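Side-chain contacts in pectinesterase inhibitor (Actinidia chinensis, PDB 1XG2), which inhibits pectin methylesterase by forming a protein-protein complex with it, and may take part in regulating fruit ripening: residues B[17-22]-B[140-145]; B[83-88]-B[102-107]. One frame throughout, in Å; residues are numbered along the deposited sequence. Where two conformers were deposited one is given.

How the contacts relate
Starting at the N terminus, helix 16-24 enters contact 1, whose partner is the last helix, 127-149; 117 residues lie in the loop between the two segments. Contact 2 falls entirely within that loop, joining helices 66-95 and 98-118 across a short turn, so the two contacts nest and do not cross. Contact 1 ties the N-terminal helix 16-24 to the last helix of the bundle, while contact 2 pairs two of the bundle's neighbouring members. Their centres are 15 Å apart, and Val143 and Leu144 packing on Ala105 connects them directly.

Contact 1: B[17-22]-B[140-145]; sequences SLCLQA and CDIVLV
Helices 16-24 and 127-149 come together at Cys19 and Ile142, whose CA atoms are 6.5 Å apart, and no hydrogen bond crosses between 17-22 and 140-145. Such a short spacing fits the residues involved: on one side two small ones, Cys19 and Ala22, a single turn apart and both directed at the other helix; on the other, one isoleucine. Ile142 carries CG1 beside its backbone N and continues extended through chi2 (165°), which drives the terminal methyl up to the opposing main chain, with Ile142 CD1 only 3.7 Å from Cys19 CA. Behind it, the methylene Ile142 CG1 lies alongside the cysteine, 3.9 Å from Cys19 SG. The branch methyl Ile142 CG2 stands a little further off, 4.2 Å from Cys19 SG, and both branches face the sulfur from the same side. One turn on, Ala22 CB meets CD1 of Ile142 at 4.3 Å. Cys19 is not at liberty to swing away, because SG forms a disulfide with Cys10, and Ile9 of helix 4-9 packs against both Cys19 and Ile142. Shortening Ile142 to an alanine would probably open a gap beside the disulfide and deprive Cys19 and Ala22 of their apolar mate on helix 127-149. Here helix 16-24 packs on the last helix of the four-helix bundle, which also packs on the pectinesterase chain through Leu144 and Val145. Since the partners are methyls, methylenes, a backbone CA and a bonded sulfur, the contact is an apolar packing beside a covalent link, with no hydrogen bond across it.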
ATOM      1  N   SER B  17     -19.326 -20.394  -5.242  1.00 13.19           N
ATOM      2  CA  SER B  17     -20.632 -20.391  -5.890  1.00 13.84           C
ATOM      3  C   SER B  17     -20.703 -19.287  -6.936  1.00 14.03           C
ATOM      4  O   SER B  17     -21.189 -19.500  -8.042  1.00 14.31           O
ATOM      5  CB  SER B  17     -21.749 -20.209  -4.868  1.00 13.94           C
ATOM      6  OG  SER B  17     -21.771 -21.321  -3.998  1.00 15.63           O
ATOM      7  N   LEU B  18     -20.210 -18.105  -6.576  1.00 14.33           N
ATOM      8  CA  LEU B  18     -20.223 -16.966  -7.479  1.00 14.76           C
ATOM      9  C   LEU B  18     -19.274 -17.199  -8.644  1.00 14.38           C
ATOM     10  O   LEU B  18     -19.611 -16.914  -9.785  1.00 14.87           O
ATOM     11  CB  LEU B  18     -19.855 -15.677  -6.754  1.00 14.87           C
ATOM     12  CG  LEU B  18     -19.866 -14.446  -7.667  1.00 16.26           C
ATOM     13  CD1 LEU B  18     -21.235 -14.217  -8.335  1.00 17.90           C
ATOM     14  CD2 LEU B  18     -19.431 -13.202  -6.878  1.00 17.29           C
ATOM     15  N   CYS B  19     -18.098 -17.727  -8.347  1.00 14.34           N
ATOM     16  CA  CYS B  19     -17.141 -18.093  -9.376  1.00 14.33           C
ATOM     17  C   CYS B  19     -17.770 -19.001 -10.433  1.00 14.76           C
ATOM     18  O   CYS B  19     -17.663 -18.727 -11.626  1.00 13.98           O
ATOM     19  CB  CYS B  19     -15.921 -18.766  -8.738  1.00 14.88           C
ATOM     20  SG  CYS B  19     -14.691 -19.379  -9.913  1.00 15.27           S
ATOM     21  N   LEU B  20     -18.442 -20.066  -9.990  1.00 15.06           N
ATOM     22  CA  LEU B  20     -19.108 -20.992 -10.906  1.00 15.77           C
ATOM     23  C   LEU B  20     -20.156 -20.289 -11.759  1.00 15.84           C
ATOM     24  O   LEU B  20     -20.189 -20.451 -12.958  1.00 16.02           O
ATOM     25  CB  LEU B  20     -19.746 -22.156 -10.134  1.00 15.50           C
ATOM     26  CG  LEU B  20     -20.445 -23.205 -11.011  1.00 16.52           C
ATOM     27  CD1 LEU B  20     -19.446 -23.856 -11.964  1.00 16.38           C
ATOM     28  CD2 LEU B  20     -21.156 -24.252 -10.146  1.00 16.61           C
ATOM     29  N   GLN B  21     -20.999 -19.495 -11.127  1.00 16.66           N
ATOM     30  CA  GLN B  21     -22.037 -18.755 -11.820  1.00 17.89           C
ATOM     31  C   GLN B  21     -21.427 -17.850 -12.900  1.00 17.41           C
ATOM     32  O   GLN B  21     -21.917 -17.802 -14.028  1.00 16.78           O
ATOM     33  CB  GLN B  21     -22.819 -17.952 -10.788  1.00 18.45           C
ATOM     34  CG  GLN B  21     -23.988 -17.151 -11.279  1.00 23.58           C
ATOM     35  CD  GLN B  21     -24.636 -16.405 -10.109  1.00 29.79           C
ATOM     36  OE1 GLN B  21     -24.865 -15.187 -10.177  1.00 32.88           O
ATOM     37  NE2 GLN B  21     -24.864 -17.126  -9.008  1.00 32.65           N
ATOM     38  N   ALA B  22     -20.322 -17.192 -12.566  1.00 16.93           N
ATOM     39  CA  ALA B  22     -19.663 -16.269 -13.483  1.00 17.07           C
ATOM     40  C   ALA B  22     -19.046 -17.003 -14.671  1.00 17.27           C
ATOM     41  O   ALA B  22     -19.239 -16.600 -15.811  1.00 17.74           O
ATOM     42  CB  ALA B  22     -18.595 -15.449 -12.748  1.00 16.97           C
ATOM     43  N   CYS B 140     -12.687 -10.308  -8.273  1.00 10.82           N
ATOM     44  CA  CYS B 140     -11.251 -10.061  -8.429  1.00 11.13           C
ATOM     45  C   CYS B 140     -10.459 -11.277  -7.959  1.00 11.02           C
ATOM     46  O   CYS B 140      -9.376 -11.576  -8.476  1.00 10.49           O
ATOM     47  CB  CYS B 140     -10.831  -8.822  -7.661  1.00 10.99           C
ATOM     48  SG  CYS B 140     -11.259  -7.251  -8.456  1.00 12.13           S
ATOM     49  N   ASP B 141     -11.005 -11.994  -6.986  1.00 11.71           N
ATOM     50  CA  ASP B 141     -10.361 -13.204  -6.499  1.00 12.13           C
ATOM     51  C   ASP B 141     -10.305 -14.300  -7.579  1.00 12.02           C
ATOM     52  O   ASP B 141      -9.349 -15.068  -7.626  1.00 11.85           O
ATOM     53  CB  ASP B 141     -11.060 -13.709  -5.251  1.00 12.75           C
ATOM     54  CG  ASP B 141     -10.181 -14.596  -4.422  1.00 15.04           C
ATOM     55  OD1 ASP B 141      -8.964 -14.321  -4.299  1.00 16.52           O
ATOM     56  OD2 ASP B 141     -10.623 -15.580  -3.829  1.00 15.31           O
ATOM     57  N   ILE B 142     -11.301 -14.358  -8.460  1.00 12.03           N
ATOM     58  CA  ILE B 142     -11.245 -15.284  -9.586  1.00 11.52           C
ATOM     59  C   ILE B 142     -10.015 -14.947 -10.434  1.00 11.34           C
ATOM     60  O   ILE B 142      -9.261 -15.818 -10.841  1.00  9.90           O
ATOM     61  CB  ILE B 142     -12.534 -15.250 -10.455  1.00 12.08           C
ATOM     62  CG1 ILE B 142     -13.782 -15.580  -9.634  1.00 12.43           C
ATOM     63  CG2 ILE B 142     -12.447 -16.294 -11.552  1.00 13.00           C
ATOM     64  CD1 ILE B 142     -15.073 -15.215 -10.331  1.00 13.87           C
ATOM     65  N   VAL B 143      -9.814 -13.662 -10.683  1.00 10.84           N
ATOM     66  CA  VAL B 143      -8.684 -13.221 -11.475  1.00 10.91           C
ATOM     67  C   VAL B 143      -7.379 -13.562 -10.782  1.00 10.59           C
ATOM     68  O   VAL B 143      -6.452 -14.027 -11.420  1.00 10.05           O
ATOM     69  CB  VAL B 143      -8.728 -11.704 -11.743  1.00 10.69           C
ATOM     70  CG1 VAL B 143      -7.520 -11.276 -12.562  1.00 10.62           C
ATOM     71  CG2 VAL B 143     -10.013 -11.334 -12.455  1.00 11.59           C
ATOM     72  N   LEU B 144      -7.314 -13.341  -9.477  1.00 10.81           N
ATOM     73  CA  LEU B 144      -6.102 -13.639  -8.718  1.00 10.82           C
ATOM     74  C   LEU B 144      -5.763 -15.131  -8.788  1.00 10.89           C
ATOM     75  O   LEU B 144      -4.612 -15.501  -8.974  1.00 10.30           O
ATOM     76  CB  LEU B 144      -6.260 -13.199  -7.256  1.00 11.10           C
ATOM     77  CG  LEU B 144      -6.319 -11.689  -7.027  1.00 12.04           C
ATOM     78  CD1 LEU B 144      -6.778 -11.348  -5.616  1.00 12.38           C
ATOM     79  CD2 LEU B 144      -4.936 -11.063  -7.279  1.00 13.61           C
ATOM     80  N   VAL B 145      -6.774 -15.989  -8.657  1.00 10.67           N
ATOM     81  CA  VAL B 145      -6.540 -17.430  -8.671  1.00 10.76           C
ATOM     82  C   VAL B 145      -5.990 -17.849 -10.040  1.00 10.84           C
ATOM     83  O   VAL B 145      -5.029 -18.617 -10.142  1.00 11.86           O
ATOM     84  CB  VAL B 145      -7.818 -18.208  -8.320  1.00 10.48           C
ATOM     85  CG1 VAL B 145      -7.668 -19.712  -8.668  1.00 12.17           C
ATOM     86  CG2 VAL B 145      -8.131 -18.044  -6.855  1.00  9.99           C
TER

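Contact 2: B[83-88]-B[102-107]; sequences IDSLGQ and NIYASA
Tyr104 lays one side of its ring along helix 66-95, overlapping the main chain of Ser85 and the side chain of Gln88. Tyr104 CB lies 3.6 Å from Ser85 O, and with CG beside the backbone N (chi1 -79°) the ring is carried on past that carbonyl. Ser85 O then lies at the ring edge, near the ring plane, 3.7 Å from Tyr104 CD2. A turn later Gln88 takes over: its CB is 3.8 Å from the same CD2 of Tyr104, and a bend at chi2 returns the amide to the ring, with Gln88 OE1 3.8 Å from Tyr104 CE2. The amide and ring planes are 66° apart, so the two groups meet aslant and are not stacked. Helices 66-95 and 98-118 are consecutive antiparallel members of the four-helix bundle; the axes of 83-88 and 102-107 pass 8.3 Å apart, their directions differing by 158°. They are this close where a small residue faces the tyrosine backbone: Ser85 and Tyr104 have CA atoms 5.3 Å apart, and Ser85 CB rests 3.6 Å from Tyr104 O. Further along, Ser85 OG approaches Ala107 CB at 4.2 Å. That hydroxyl has weak hydrogen bonds elsewhere, with Asp81 O of its own helix and with Gln139 NE2 of the pectinesterase chain. Phe92, further along helix 66-95, also meets the tyrosine ring, while Tyr104 OH reaches off the inhibitor to a hydrogen bond with Asp118 OD2 of the pectinesterase chain.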
ATOM      1  N   ILE B  83     -10.993   0.324 -11.525  1.00 12.46           N
ATOM      2  CA  ILE B  83     -11.369   0.210 -12.936  1.00 12.96           C
ATOM      3  C   ILE B  83     -10.129   0.351 -13.818  1.00 13.55           C
ATOM      4  O   ILE B  83      -9.916  -0.440 -14.741  1.00 13.05           O
ATOM      5  CB  ILE B  83     -12.447   1.262 -13.313  1.00 13.21           C
ATOM      6  CG1 ILE B  83     -13.783   0.869 -12.666  1.00 13.50           C
ATOM      7  CG2 ILE B  83     -12.561   1.412 -14.846  1.00 14.59           C
ATOM      8  CD1 ILE B  83     -14.780   2.015 -12.512  1.00 13.59           C
ATOM      9  N   ASP B  84      -9.300   1.336 -13.494  1.00 14.05           N
ATOM     10  CA  ASP B  84      -8.059   1.571 -14.219  1.00 15.03           C
ATOM     11  C   ASP B  84      -7.120   0.363 -14.132  1.00 13.82           C
ATOM     12  O   ASP B  84      -6.516  -0.045 -15.129  1.00 13.68           O
ATOM     13  CB  ASP B  84      -7.345   2.821 -13.665  1.00 15.89           C
ATOM     14  CG  ASP B  84      -7.858   4.112 -14.261  0.50 17.00           C
ATOM     15  OD1 ASP B  84      -8.628   4.067 -15.259  0.50 17.21           O
ATOM     16  OD2 ASP B  84      -7.537   5.222 -13.768  0.50 17.95           O
ATOM     17  N   SER B  85      -7.007  -0.211 -12.943  1.00 13.17           N
ATOM     18  CA  SER B  85      -6.104  -1.321 -12.710  1.00 12.87           C
ATOM     19  C   SER B  85      -6.565  -2.579 -13.425  1.00 12.98           C
ATOM     20  O   SER B  85      -5.745  -3.325 -13.948  1.00 12.14           O
ATOM     21  CB  SER B  85      -5.909  -1.588 -11.207  1.00 12.96           C
ATOM     22  OG  SER B  85      -5.094  -0.577 -10.628  1.00 13.83           O
ATOM     23  N   LEU B  86      -7.876  -2.812 -13.464  1.00 13.31           N
ATOM     24  CA  LEU B  86      -8.395  -3.968 -14.177  1.00 13.99           C
ATOM     25  C   LEU B  86      -8.212  -3.806 -15.694  1.00 14.82           C
ATOM     26  O   LEU B  86      -7.947  -4.780 -16.405  1.00 14.72           O
ATOM     27  CB  LEU B  86      -9.857  -4.204 -13.821  1.00 14.20           C
ATOM     28  CG  LEU B  86     -10.097  -4.754 -12.407  1.00 14.34           C
ATOM     29  CD1 LEU B  86     -11.553  -4.709 -12.042  1.00 15.00           C
ATOM     30  CD2 LEU B  86      -9.552  -6.172 -12.222  1.00 15.04           C
ATOM     31  N   GLY B  87      -8.334  -2.576 -16.186  1.00 15.65           N
ATOM     32  CA  GLY B  87      -8.057  -2.282 -17.585  1.00 16.38           C
ATOM     33  C   GLY B  87      -6.652  -2.687 -17.972  1.00 16.99           C
ATOM     34  O   GLY B  87      -6.450  -3.295 -19.023  1.00 17.80           O
ATOM     35  N   GLN B  88      -5.683  -2.373 -17.110  1.00 17.07           N
ATOM     36  CA  GLN B  88      -4.289  -2.704 -17.353  1.00 17.71           C
ATOM     37  C   GLN B  88      -4.020  -4.186 -17.171  1.00 17.09           C
ATOM     38  O   GLN B  88      -3.162  -4.744 -17.833  1.00 16.45           O
ATOM     39  CB  GLN B  88      -3.380  -1.910 -16.415  1.00 18.32           C
ATOM     40  CG  GLN B  88      -3.303  -0.438 -16.787  1.00 21.95           C
ATOM     41  CD  GLN B  88      -1.908   0.112 -16.644  1.00 27.80           C
ATOM     42  OE1 GLN B  88      -1.688   1.022 -15.843  1.00 29.22           O
ATOM     43  NE2 GLN B  88      -0.951  -0.439 -17.420  1.00 29.55           N
ATOM     44  N   ASN B 102      -1.252 -10.200 -11.207  1.00 10.33           N
ATOM     45  CA  ASN B 102      -1.636 -10.414  -9.807  1.00 10.74           C
ATOM     46  C   ASN B 102      -1.679  -9.083  -9.038  1.00 10.91           C
ATOM     47  O   ASN B 102      -2.685  -8.740  -8.431  1.00 10.77           O
ATOM     48  CB  ASN B 102      -0.706 -11.415  -9.122  1.00 10.28           C
ATOM     49  CG  ASN B 102      -1.177 -11.778  -7.746  1.00 11.39           C
ATOM     50  OD1 ASN B 102      -1.222 -10.937  -6.823  1.00 15.62           O
ATOM     51  ND2 ASN B 102      -1.522 -13.031  -7.580  1.00  8.38           N
ATOM     52  N   ILE B 103      -0.606  -8.311  -9.136  1.00 10.99           N
ATOM     53  CA  ILE B 103      -0.504  -7.023  -8.457  1.00 11.10           C
ATOM     54  C   ILE B 103      -1.684  -6.091  -8.793  1.00 11.41           C
ATOM     55  O   ILE B 103      -2.259  -5.465  -7.890  1.00 11.00           O
ATOM     56  CB  ILE B 103       0.836  -6.347  -8.828  1.00 11.62           C
ATOM     57  CG1 ILE B 103       2.026  -7.169  -8.309  1.00 11.91           C
ATOM     58  CG2 ILE B 103       0.882  -4.900  -8.305  1.00 10.99           C
ATOM     59  CD1 ILE B 103       2.120  -7.289  -6.824  1.00 13.56           C
ATOM     60  N   TYR B 104      -2.047  -5.998 -10.067  1.00 10.84           N
ATOM     61  CA  TYR B 104      -3.108  -5.083 -10.463  1.00 11.57           C
ATOM     62  C   TYR B 104      -4.483  -5.609 -10.046  1.00 11.08           C
ATOM     63  O   TYR B 104      -5.322  -4.821  -9.619  1.00 11.56           O
ATOM     64  CB  TYR B 104      -3.063  -4.756 -11.952  1.00 11.92           C
ATOM     65  CG  TYR B 104      -2.004  -3.727 -12.281  1.00 12.26           C
ATOM     66  CD1 TYR B 104      -0.658  -4.008 -12.060  1.00 13.69           C
ATOM     67  CD2 TYR B 104      -2.337  -2.462 -12.768  1.00 13.50           C
ATOM     68  CE1 TYR B 104       0.327  -3.083 -12.353  1.00 14.17           C
ATOM     69  CE2 TYR B 104      -1.322  -1.511 -13.070  1.00 14.09           C
ATOM     70  CZ  TYR B 104       0.000  -1.855 -12.859  1.00 13.34           C
ATOM     71  OH  TYR B 104       1.027  -0.966 -13.120  1.00 16.36           O
ATOM     72  N   ALA B 105      -4.700  -6.919 -10.130  1.00 11.17           N
ATOM     73  CA  ALA B 105      -5.936  -7.504  -9.600  1.00 11.23           C
ATOM     74  C   ALA B 105      -6.017  -7.376  -8.082  1.00 10.82           C
ATOM     75  O   ALA B 105      -7.105  -7.165  -7.540  1.00 10.11           O
ATOM     76  CB  ALA B 105      -6.112  -8.966 -10.041  1.00 12.10           C
ATOM     77  N   SER B 106      -4.875  -7.470  -7.396  1.00 10.45           N
ATOM     78  CA  SER B 106      -4.826  -7.269  -5.954  1.00 10.27           C
ATOM     79  C   SER B 106      -5.197  -5.836  -5.591  1.00  9.88           C
ATOM     80  O   SER B 106      -5.919  -5.604  -4.615  1.00  8.63           O
ATOM     81  CB  SER B 106      -3.436  -7.594  -5.387  1.00 10.61           C
ATOM     82  OG  SER B 106      -3.160  -8.975  -5.439  1.00 11.59           O
ATOM     83  N   ALA B 107      -4.727  -4.875  -6.392  1.00  9.48           N
ATOM     84  CA  ALA B 107      -5.032  -3.466  -6.154  1.00 10.00           C
ATOM     85  C   ALA B 107      -6.516  -3.183  -6.367  1.00 10.07           C
ATOM     86  O   ALA B 107      -7.133  -2.438  -5.595  1.00 10.53           O
ATOM     87  CB  ALA B 107      -4.183  -2.551  -7.064  1.00 10.22           C
TER